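Local coordinates for protein putative TRAP PERIPLASMIC SOLUTE BINDING PROTEIN (PDB 4PBQ) that binds L-gulonate in its interdomain cleft and probably delivers it, or related sugar acids, to a TRAP transporter for uptake from the periplasm, at residues G70-I75 with G90-N95; N77-G82 with Y134-L139; V168-L173 with P185-L190. All blocks are in the same frame, centred on the assembly; numbering follows the deposited sequence.

Contact 1: G70-I75 with G90-N95. With 2UF (L-gulonate), chain D.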
loop_
_atom_site.group_PDB
_atom_site.type_symbol
_atom_site.label_atom_id
_atom_site.label_comp_id
_atom_site.label_asym_id
_atom_site.label_seq_id
_atom_site.Cartn_x
_atom_site.Cartn_y
_atom_site.Cartn_z
ATOM N N GLY A 70 -6.677 -13.879 6.619
ATOM C CA GLY A 70 -7.756 -13.325 5.821
ATOM C C GLY A 70 -7.198 -12.245 4.911
ATOM O O GLY A 70 -6.063 -11.793 5.043
ATOM N N GLY A 71 -8.026 -11.824 3.978
ATOM C CA GLY A 71 -7.669 -10.694 3.149
ATOM C C GLY A 71 -7.527 -9.389 3.890
ATOM O O GLY A 71 -7.886 -9.239 5.046
ATOM N N GLU A 72 -7.016 -8.397 3.158
ATOM C CA GLU A 72 -6.650 -7.116 3.720
ATOM C C GLU A 72 -7.786 -6.465 4.496
ATOM O O GLU A 72 -7.564 -5.900 5.556
ATOM C CB GLU A 72 -6.193 -6.202 2.577
ATOM C CG GLU A 72 -5.494 -4.940 3.029
ATOM C CD GLU A 72 -5.137 -4.023 1.890
ATOM O OE1 GLU A 72 -5.417 -4.392 0.729
ATOM O OE2 GLU A 72 -4.580 -2.928 2.169
ATOM N N ASP A 73 -8.996 -6.486 3.947
ATOM C CA ASP A 73 -10.109 -5.924 4.676
ATOM C C ASP A 73 -10.409 -6.637 6.009
ATOM O O ASP A 73 -10.826 -6.012 6.983
ATOM C CB ASP A 73 -11.369 -5.861 3.806
ATOM C CG ASP A 73 -11.794 -7.197 3.230
ATOM O OD1 ASP A 73 -10.945 -8.056 2.883
ATOM O OD2 ASP A 73 -13.031 -7.357 3.070
ATOM N N GLN A 74 -10.220 -7.945 6.020
ATOM C CA GLN A 74 -10.399 -8.747 7.230
ATOM C C GLN A 74 -9.335 -8.410 8.289
ATOM O O GLN A 74 -9.625 -8.386 9.487
ATOM C CB GLN A 74 -10.381 -10.242 6.874
ATOM C CG GLN A 74 -10.677 -11.139 8.089
ATOM C CD GLN A 74 -11.110 -12.564 7.709
ATOM O OE1 GLN A 74 -12.223 -12.788 7.230
ATOM N NE2 GLN A 74 -10.237 -13.524 7.954
ATOM N N ILE A 75 -8.122 -8.116 7.838
ATOM C CA ILE A 75 -7.050 -7.652 8.730
ATOM C C ILE A 75 -7.435 -6.313 9.364
ATOM O O ILE A 75 -7.338 -6.141 10.571
ATOM C CB ILE A 75 -5.690 -7.536 8.012
ATOM C CG1 ILE A 75 -5.319 -8.864 7.337
ATOM C CG2 ILE A 75 -4.627 -7.070 8.990
ATOM C CD1 ILE A 75 -5.349 -10.062 8.258
ATOM N N GLY A 90 -2.723 -1.690 3.597
ATOM C CA GLY A 90 -2.793 -0.397 2.942
ATOM C C GLY A 90 -3.876 0.460 3.569
ATOM O O GLY A 90 -4.159 0.378 4.776
ATOM N N LEU A 91 -4.514 1.293 2.747
ATOM C CA LEU A 91 -5.305 2.394 3.288
ATOM C C LEU A 91 -6.820 2.126 3.237
ATOM O O LEU A 91 -7.610 3.054 3.102
ATOM C CB LEU A 91 -5.003 3.678 2.478
ATOM C CG LEU A 91 -3.520 4.031 2.285
ATOM C CD1 LEU A 91 -3.334 5.402 1.621
ATOM C CD2 LEU A 91 -2.785 4.019 3.605
ATOM N N LEU A 92 -7.232 0.870 3.350
ATOM C CA LEU A 92 -8.641 0.523 3.168
ATOM C C LEU A 92 -9.554 1.130 4.236
ATOM O O LEU A 92 -10.756 1.293 3.986
ATOM C CB LEU A 92 -8.835 -0.985 3.109
ATOM C CG LEU A 92 -8.122 -1.759 2.010
ATOM C CD1 LEU A 92 -8.564 -3.183 2.051
ATOM C CD2 LEU A 92 -8.368 -1.120 0.626
ATOM N N LEU A 93 -8.998 1.494 5.390
ATOM C CA LEU A 93 -9.766 2.185 6.417
ATOM C C LEU A 93 -10.305 3.516 5.891
ATOM O O LEU A 93 -11.190 4.119 6.510
ATOM C CB LEU A 93 -8.926 2.417 7.668
ATOM C CG LEU A 93 -9.719 2.923 8.875
ATOM C CD1 LEU A 93 -10.761 1.926 9.274
ATOM C CD2 LEU A 93 -8.750 3.169 10.042
ATOM N N GLN A 94 -9.837 3.956 4.726
ATOM C CA GLN A 94 -10.405 5.159 4.114
ATOM C C GLN A 94 -11.912 5.026 3.865
ATOM O O GLN A 94 -12.607 6.040 3.718
ATOM C CB GLN A 94 -9.697 5.517 2.810
ATOM C CG GLN A 94 -9.991 4.558 1.646
ATOM C CD GLN A 94 -11.239 4.937 0.858
ATOM O OE1 GLN A 94 -11.452 6.103 0.523
ATOM N NE2 GLN A 94 -12.061 3.946 0.543
ATOM N N ASN A 95 -12.430 3.799 3.802
ATOM C CA ASN A 95 -13.896 3.633 3.619
ATOM C C ASN A 95 -14.692 3.967 4.885
ATOM O O ASN A 95 -15.921 4.101 4.848
ATOM C CB ASN A 95 -14.288 2.236 3.035
ATOM C CG ASN A 95 -14.002 1.070 3.979
ATOM O OD1 ASN A 95 -13.863 1.239 5.184
ATOM N ND2 ASN A 95 -13.920 -0.137 3.418
HETATM O O6A 2UF D . -5.268 -5.278 -3.099
HETATM C C6 2UF D . -4.545 -4.369 -3.529
HETATM O O6B 2UF D . -4.356 -4.102 -4.725
HETATM C C5 2UF D . -3.778 -3.539 -2.479
HETATM O O5 2UF D . -2.589 -3.060 -3.069
HETATM C C4 2UF D . -4.632 -2.349 -1.987
HETATM O O4 2UF D . -5.781 -2.837 -1.276
HETATM C C3 2UF D . -3.778 -1.429 -1.087
HETATM O O3 2UF D . -3.072 -2.168 -0.032
HETATM C C2 2UF D . -4.636 -0.337 -0.426
HETATM O O2 2UF D . -3.704 0.607 0.062
HETATM C C1 2UF D . -5.546 0.395 -1.460
HETATM O O1 2UF D . -6.175 1.493 -0.780
#
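Glu72 meets Gly90 through one hydrogen bond: Gly90 N donates to Glu72 OE2 at 2.6 Å. The N-H...O angle of 144° marks a bond that is short but not straight. The donor arrives on the anti side of the carboxylate, 22° out of its plane. Glu72 sits in the first turn of helix 72-81, directly after the N-cap residue Gly71. With CG anti to the backbone N (chi1 -167°) and the chain extended beyond it, the acid reaches from the helix start to the loop that leaves strand 86-89.

Hydrogen bonds to the sugar acid use the same group. L-gulonate O4 donates to Glu72 OE1 at 2.6 Å, and its O3 donates to Glu72 OE2 at 2.8 Å. Thus OE2 accepts two bonds, one from the protein backbone and one from the ligand. From the loop side, Leu91 N donates to ligand O2 at 2.9 Å, so consecutive peptide N-H groups serve first the carboxylate and then the ligand.

Van der Waals contact comes from Leu92, whose side chain crosses that of Glu72 obliquely. Its CD1 lies 3.7 Å from Glu72 CG, the apolar part of the contact, and 3.5 Å from Glu72 CD; it also touches the helix backbone, 3.8 Å from Asp73 N. The other methyl, Leu92 CD2, turns to the ligand and approaches O4 at 3.6 Å. Tyr32 also touches the Glu72 side chain.

Glu72, Gly90, Leu91 and Leu92 line the pocket of a family 7 solute-binding protein. Three donors around a buried carboxylate, two of them ligand hydroxyls, would be expected to favour its ionised form. The backbone bond from Gly90, together with the ligand bonds, should limit rotation of the carboxylate, which presents both oxygens to adjacent hydroxyls of the open-chain sugar acid.

Contact 2: N77-G82 with Y134-L139. With SO4 (sulfate ion), chain E.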
loop_
_atom_site.group_PDB
_atom_site.type_symbol
_atom_site.label_atom_id
_atom_site.label_comp_id
_atom_site.label_asym_id
_atom_site.label_seq_id
_atom_site.Cartn_x
_atom_site.Cartn_y
_atom_site.Cartn_z
ATOM N N ASN A 77 -10.433 -5.127 9.924
ATOM C CA ASN A 77 -11.497 -5.364 10.909
ATOM C C ASN A 77 -10.999 -6.078 12.162
ATOM O O ASN A 77 -11.454 -5.788 13.278
ATOM C CB ASN A 77 -12.635 -6.101 10.247
ATOM C CG ASN A 77 -13.404 -5.180 9.314
ATOM O OD1 ASN A 77 -13.517 -3.986 9.594
ATOM N ND2 ASN A 77 -13.896 -5.707 8.216
ATOM N N GLY A 78 -10.069 -7.000 11.967
ATOM C CA GLY A 78 -9.477 -7.711 13.096
ATOM C C GLY A 78 -8.654 -6.794 13.988
ATOM O O GLY A 78 -8.660 -6.948 15.211
ATOM N N LEU A 79 -7.948 -5.834 13.397
ATOM C CA LEU A 79 -7.223 -4.827 14.182
ATOM C C LEU A 79 -8.219 -4.018 15.012
ATOM O O LEU A 79 -8.015 -3.760 16.194
ATOM C CB LEU A 79 -6.417 -3.898 13.266
ATOM C CG LEU A 79 -5.189 -4.523 12.611
ATOM C CD1 LEU A 79 -4.739 -3.687 11.411
ATOM C CD2 LEU A 79 -4.052 -4.640 13.632
ATOM N N ARG A 80 -9.330 -3.646 14.395
ATOM C CA ARG A 80 -10.278 -2.810 15.105
ATOM C C ARG A 80 -10.973 -3.543 16.260
ATOM O O ARG A 80 -11.211 -2.945 17.309
ATOM C CB ARG A 80 -11.310 -2.242 14.140
ATOM C CG ARG A 80 -10.717 -1.397 13.019
ATOM C CD ARG A 80 -11.836 -0.789 12.182
ATOM N NE ARG A 80 -12.574 0.192 12.966
ATOM C CZ ARG A 80 -13.736 0.728 12.592
ATOM N NH1 ARG A 80 -14.292 0.410 11.417
ATOM N NH2 ARG A 80 -14.339 1.593 13.397
ATOM N N ASN A 81 -11.289 -4.824 16.099
ATOM C CA ASN A 81 -11.969 -5.555 17.163
ATOM C C ASN A 81 -11.032 -6.302 18.113
ATOM O O ASN A 81 -11.481 -6.912 19.085
ATOM C CB ASN A 81 -13.077 -6.481 16.603
ATOM C CG ASN A 81 -12.546 -7.645 15.780
ATOM O OD1 ASN A 81 -11.431 -8.126 15.989
ATOM N ND2 ASN A 81 -13.368 -8.123 14.827
ATOM N N GLY A 82 -9.733 -6.262 17.824
ATOM C CA GLY A 82 -8.737 -6.895 18.679
ATOM C C GLY A 82 -8.456 -8.372 18.461
ATOM O O GLY A 82 -7.546 -8.909 19.084
ATOM N N TYR A 134 -10.662 4.834 15.708
ATOM C CA TYR A 134 -11.274 3.653 15.091
ATOM C C TYR A 134 -10.639 2.357 15.577
ATOM O O TYR A 134 -10.813 1.296 14.957
ATOM C CB TYR A 134 -11.176 3.761 13.568
ATOM C CG TYR A 134 -11.779 5.053 13.087
ATOM C CD1 TYR A 134 -13.153 5.202 13.008
ATOM C CD2 TYR A 134 -10.984 6.136 12.766
ATOM C CE1 TYR A 134 -13.718 6.403 12.600
ATOM C CE2 TYR A 134 -11.532 7.324 12.358
ATOM C CZ TYR A 134 -12.908 7.453 12.274
ATOM O OH TYR A 134 -13.481 8.655 11.864
ATOM N N GLY A 135 -9.858 2.440 16.650
ATOM C CA GLY A 135 -9.366 1.244 17.314
ATOM C C GLY A 135 -7.982 0.783 16.876
ATOM O O GLY A 135 -7.569 -0.338 17.190
ATOM N N ILE A 136 -7.250 1.635 16.186
ATOM C CA ILE A 136 -5.967 1.194 15.643
ATOM C C ILE A 136 -4.861 2.151 16.048
ATOM O O ILE A 136 -4.999 3.371 15.906
ATOM C CB ILE A 136 -6.028 1.050 14.104
ATOM C CG1 ILE A 136 -6.983 -0.066 13.696
ATOM C CG2 ILE A 136 -4.650 0.757 13.523
ATOM C CD1 ILE A 136 -7.228 -0.179 12.175
ATOM N N LYS A 137 -3.753 1.584 16.533
ATOM C CA LYS A 137 -2.539 2.349 16.773
ATOM C C LYS A 137 -1.556 2.157 15.617
ATOM O O LYS A 137 -1.128 1.038 15.306
ATOM C CB LYS A 137 -1.897 1.911 18.086
ATOM C CG LYS A 137 -0.503 2.455 18.317
ATOM C CD LYS A 137 -0.508 3.954 18.625
ATOM C CE LYS A 137 0.941 4.412 18.852
ATOM N NZ LYS A 137 0.979 5.822 19.319
ATOM N N LEU A 138 -1.183 3.259 14.969
ATOM C CA LEU A 138 -0.201 3.196 13.889
ATOM C C LEU A 138 1.206 3.250 14.439
ATOM O O LEU A 138 1.520 4.142 15.219
ATOM C CB LEU A 138 -0.382 4.363 12.923
ATOM C CG LEU A 138 0.544 4.301 11.696
ATOM C CD1 LEU A 138 0.307 3.135 10.802
ATOM C CD2 LEU A 138 0.436 5.589 10.910
ATOM N N LEU A 139 2.041 2.282 14.057
ATOM C CA LEU A 139 3.435 2.234 14.507
ATOM C C LEU A 139 4.443 2.686 13.455
ATOM O O LEU A 139 5.503 3.198 13.817
ATOM C CB LEU A 139 3.802 0.817 14.966
ATOM C CG LEU A 139 3.044 0.316 16.198
ATOM C CD1 LEU A 139 3.432 -1.132 16.503
ATOM C CD2 LEU A 139 3.317 1.242 17.375
HETATM S S SO4 E . -17.732 2.163 11.907
HETATM O O1 SO4 E . -16.744 2.863 12.721
HETATM O O2 SO4 E . -18.733 1.571 12.795
HETATM O O3 SO4 E . -17.128 1.106 11.097
HETATM O O4 SO4 E . -18.356 3.127 11.002
HETATM O O HOH W 1 -9.108 -1.965 18.910
#
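Tyr134 opens the contact through its backbone: Arg80 NE donates to Tyr134 O at 2.9 Å with an N-H...O angle of 154°, in the carbonyl plane on a lone pair. A bend at chi3 (68°) turns the arginine to that oxygen. The two side chains then run side by side, their flat groups 79° apart, and Arg80 NH2 stands at the ring edge, 3.8 Å from Tyr134 CD1. At the far end of the ring, the hydroxyl bonds to Asp97. The guanidinium also holds a sulfate ion, probably from the crystallisation liquor, with NH1 bonded to O3 at 2.9 Å and NH2 to O1 at 2.8 Å.

Gly135, at positive phi, comes next as the chain turns into strand 136-151, a long strand of the mixed sheet against which helix 72-81 packs. A water donates to Arg80 O and Gly135 O, both at 2.8 Å, linking helix and strand start, though other acceptors may compete for its protons.

Ile136 begins the strand. Its CG1 rests 3.9 Å from Leu79 CB, while its CD1 meets Arg80 CG at 3.8 Å, the isoleucine and arginine side chains crossing at about a right angle. Gln237 of the neighbouring strand 231-239 touches both Leu79 and Ile136.

Contact 3: V168-L173 with P185-L190. With 2UF (L-gulonate), chain D.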
loop_
_atom_site.group_PDB
_atom_site.type_symbol
_atom_site.label_atom_id
_atom_site.label_comp_id
_atom_site.label_asym_id
_atom_site.label_seq_id
_atom_site.Cartn_x
_atom_site.Cartn_y
_atom_site.Cartn_z
ATOM N N VAL A 168 -9.582 -3.247 -9.788
ATOM C CA VAL A 168 -9.069 -2.285 -8.814
ATOM C C VAL A 168 -9.321 -2.789 -7.381
ATOM O O VAL A 168 -10.138 -3.687 -7.159
ATOM C CB VAL A 168 -9.674 -0.864 -9.000
ATOM C CG1 VAL A 168 -9.267 -0.290 -10.363
ATOM C CG2 VAL A 168 -11.201 -0.910 -8.854
ATOM N N PRO A 169 -8.623 -2.212 -6.413
ATOM C CA PRO A 169 -8.837 -2.697 -5.030
ATOM C C PRO A 169 -10.184 -2.293 -4.436
ATOM O O PRO A 169 -11.004 -1.611 -5.092
ATOM C CB PRO A 169 -7.704 -2.058 -4.237
ATOM C CG PRO A 169 -7.061 -1.050 -5.134
ATOM C CD PRO A 169 -7.432 -1.368 -6.548
ATOM N N LEU A 170 -10.410 -2.755 -3.204
ATOM C CA LEU A 170 -11.641 -2.508 -2.463
ATOM C C LEU A 170 -11.669 -1.102 -1.846
ATOM O O LEU A 170 -11.777 -0.934 -0.624
ATOM C CB LEU A 170 -11.773 -3.563 -1.364
ATOM C CG LEU A 170 -11.811 -5.017 -1.866
ATOM C CD1 LEU A 170 -11.789 -5.963 -0.656
ATOM C CD2 LEU A 170 -13.012 -5.309 -2.725
ATOM N N ASN A 171 -11.629 -0.106 -2.731
ATOM C CA ASN A 171 -11.436 1.282 -2.369
ATOM C C ASN A 171 -11.921 2.135 -3.532
ATOM O O ASN A 171 -11.370 2.068 -4.612
ATOM C CB ASN A 171 -9.959 1.524 -2.076
ATOM C CG ASN A 171 -9.651 2.972 -1.732
ATOM O OD1 ASN A 171 -10.441 3.880 -1.969
ATOM N ND2 ASN A 171 -8.464 3.184 -1.181
ATOM N N SER A 172 -13.018 2.865 -3.325
ATOM C CA SER A 172 -13.645 3.610 -4.423
ATOM C C SER A 172 -12.736 4.686 -5.015
ATOM O O SER A 172 -12.968 5.145 -6.153
ATOM C CB SER A 172 -14.968 4.218 -3.952
ATOM O OG SER A 172 -14.711 5.167 -2.929
ATOM N N LEU A 173 -11.679 5.095 -4.302
ATOM C CA LEU A 173 -10.728 6.039 -4.906
ATOM C C LEU A 173 -10.174 5.460 -6.223
ATOM O O LEU A 173 -9.957 6.156 -7.212
ATOM C CB LEU A 173 -9.542 6.306 -3.961
ATOM C CG LEU A 173 -8.390 7.047 -4.625
ATOM C CD1 LEU A 173 -8.865 8.430 -5.017
ATOM C CD2 LEU A 173 -7.141 7.131 -3.724
ATOM N N PRO A 185 -13.382 -0.129 -14.512
ATOM C CA PRO A 185 -12.893 -0.818 -13.312
ATOM C C PRO A 185 -13.847 -1.893 -12.846
ATOM O O PRO A 185 -15.046 -1.798 -13.053
ATOM C CB PRO A 185 -12.850 0.303 -12.285
ATOM C CG PRO A 185 -14.045 1.154 -12.667
ATOM C CD PRO A 185 -14.048 1.146 -14.163
ATOM N N GLN A 186 -13.310 -2.898 -12.175
ATOM C CA GLN A 186 -14.116 -3.825 -11.404
ATOM C C GLN A 186 -13.400 -4.050 -10.085
ATOM O O GLN A 186 -12.321 -4.636 -10.031
ATOM C CB GLN A 186 -14.350 -5.178 -12.098
ATOM C CG GLN A 186 -15.278 -6.061 -11.184
ATOM C CD GLN A 186 -15.949 -7.268 -11.868
ATOM O OE1 GLN A 186 -15.992 -7.377 -13.095
ATOM N NE2 GLN A 186 -16.472 -8.180 -11.054
ATOM N N SER A 187 -13.980 -3.546 -9.019
ATOM C CA SER A 187 -13.374 -3.658 -7.689
ATOM C C SER A 187 -13.538 -5.080 -7.177
ATOM O O SER A 187 -14.618 -5.620 -7.213
ATOM C CB SER A 187 -14.039 -2.660 -6.722
ATOM O OG SER A 187 -13.558 -2.794 -5.395
HETATM N N MSE A 188 -12.455 -5.694 -6.698
HETATM C CA MSE A 188 -12.548 -7.031 -6.126
HETATM C C MSE A 188 -11.346 -7.272 -5.215
HETATM O O MSE A 188 -10.318 -6.614 -5.359
HETATM C CB MSE A 188 -12.583 -8.099 -7.219
HETATM C CG MSE A 188 -11.377 -8.160 -8.064
HETATM SE SE MSE A 188 -11.519 -9.390 -9.614
HETATM C CE MSE A 188 -12.645 -8.523 -10.766
ATOM N N PRO A 189 -11.475 -8.225 -4.299
ATOM C CA PRO A 189 -10.309 -8.579 -3.477
ATOM C C PRO A 189 -9.146 -9.067 -4.297
ATOM O O PRO A 189 -9.291 -9.680 -5.358
ATOM C CB PRO A 189 -10.807 -9.755 -2.638
ATOM C CG PRO A 189 -12.274 -9.760 -2.743
ATOM C CD PRO A 189 -12.645 -9.062 -4.009
ATOM N N LEU A 190 -7.959 -8.874 -3.745
ATOM C CA LEU A 190 -6.753 -9.241 -4.432
ATOM C C LEU A 190 -6.729 -10.728 -4.745
ATOM O O LEU A 190 -6.191 -11.139 -5.770
ATOM C CB LEU A 190 -5.566 -8.866 -3.534
ATOM C CG LEU A 190 -4.163 -9.137 -4.055
ATOM C CD1 LEU A 190 -3.866 -8.360 -5.288
ATOM C CD2 LEU A 190 -3.168 -8.826 -2.954
HETATM O O6A 2UF D . -5.268 -5.278 -3.099
HETATM C C6 2UF D . -4.545 -4.369 -3.529
HETATM O O6B 2UF D . -4.356 -4.102 -4.725
HETATM C C5 2UF D . -3.778 -3.539 -2.479
HETATM O O5 2UF D . -2.589 -3.060 -3.069
HETATM C C4 2UF D . -4.632 -2.349 -1.987
HETATM O O4 2UF D . -5.781 -2.837 -1.276
HETATM C C3 2UF D . -3.778 -1.429 -1.087
HETATM O O3 2UF D . -3.072 -2.168 -0.032
HETATM C C2 2UF D . -4.636 -0.337 -0.426
HETATM O O2 2UF D . -3.704 0.607 0.062
HETATM C C1 2UF D . -5.546 0.395 -1.460
HETATM O O1 2UF D . -6.175 1.493 -0.780
#
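Val168 satisfies both its backbone polar groups on strand 184-187 and the residue just after it. Its N donates to Gln186 O at 3.1 Å, and its O accepts from Met188 N (present as selenomethionine) at 3.1 Å. Ser187 CA adds a CA-H...O contact to the same oxygen. The bonds to Gln186 and Met188 flank Ser187, the register expected of parallel strands. Here strands 165-168 and 184-187 form the two-stranded parallel sheet of a beta-alpha-beta unit, with helix 172-180 as the crossover.

A chi1 of 176° carries Ser187 OG past the end of the pairing, where it donates to Pro169 O at 2.8 Å from above the carbonyl plane (49° out), not on a lone pair. That oxygen also receives a weak bond from Asn171 N, which closes an inverse gamma turn centred on Leu170. Leu170 CD2 packs 4.0 Å from Pro189 CD, and Val168 CG2 lies 4.0 Å from Pro185 CB.

Asn171 divides its amide between helix and ligand: OD1 accepts from Leu173 N at 2.9 Å as an N-cap bond, while ND2 donates to L-gulonate O1 at 2.9 Å. Farther along, Met188 O accepts from Arg167 NE, and Leu190 CB approaches ligand O6A at 3.6 Å.

How the contacts relate
Contacts 1 and 3 both line the L-gulonate site and meet beside it, their centres about 11 Å apart. They touch directly: Leu92 CD2 lies 3.6 Å from Leu170 O, and Gln94 NE2 lies 3.0 Å from Asn171 OD1. The ligand is further bonded by Tyr32, Glu104, Arg147, Arg167 and Asn207. Contact 2 shares helix 72-81 with contact 1, whose centre is again about 11 Å away, but it uses the later turns of the helix. Leu93 joins the two, its CD1 4.1 Å from Arg80 CD. Contact 2 stays clear of the pocket, the Leu79 side chain being about 12 Å from the ligand, and its nearest atoms are about 9 Å from contact 3.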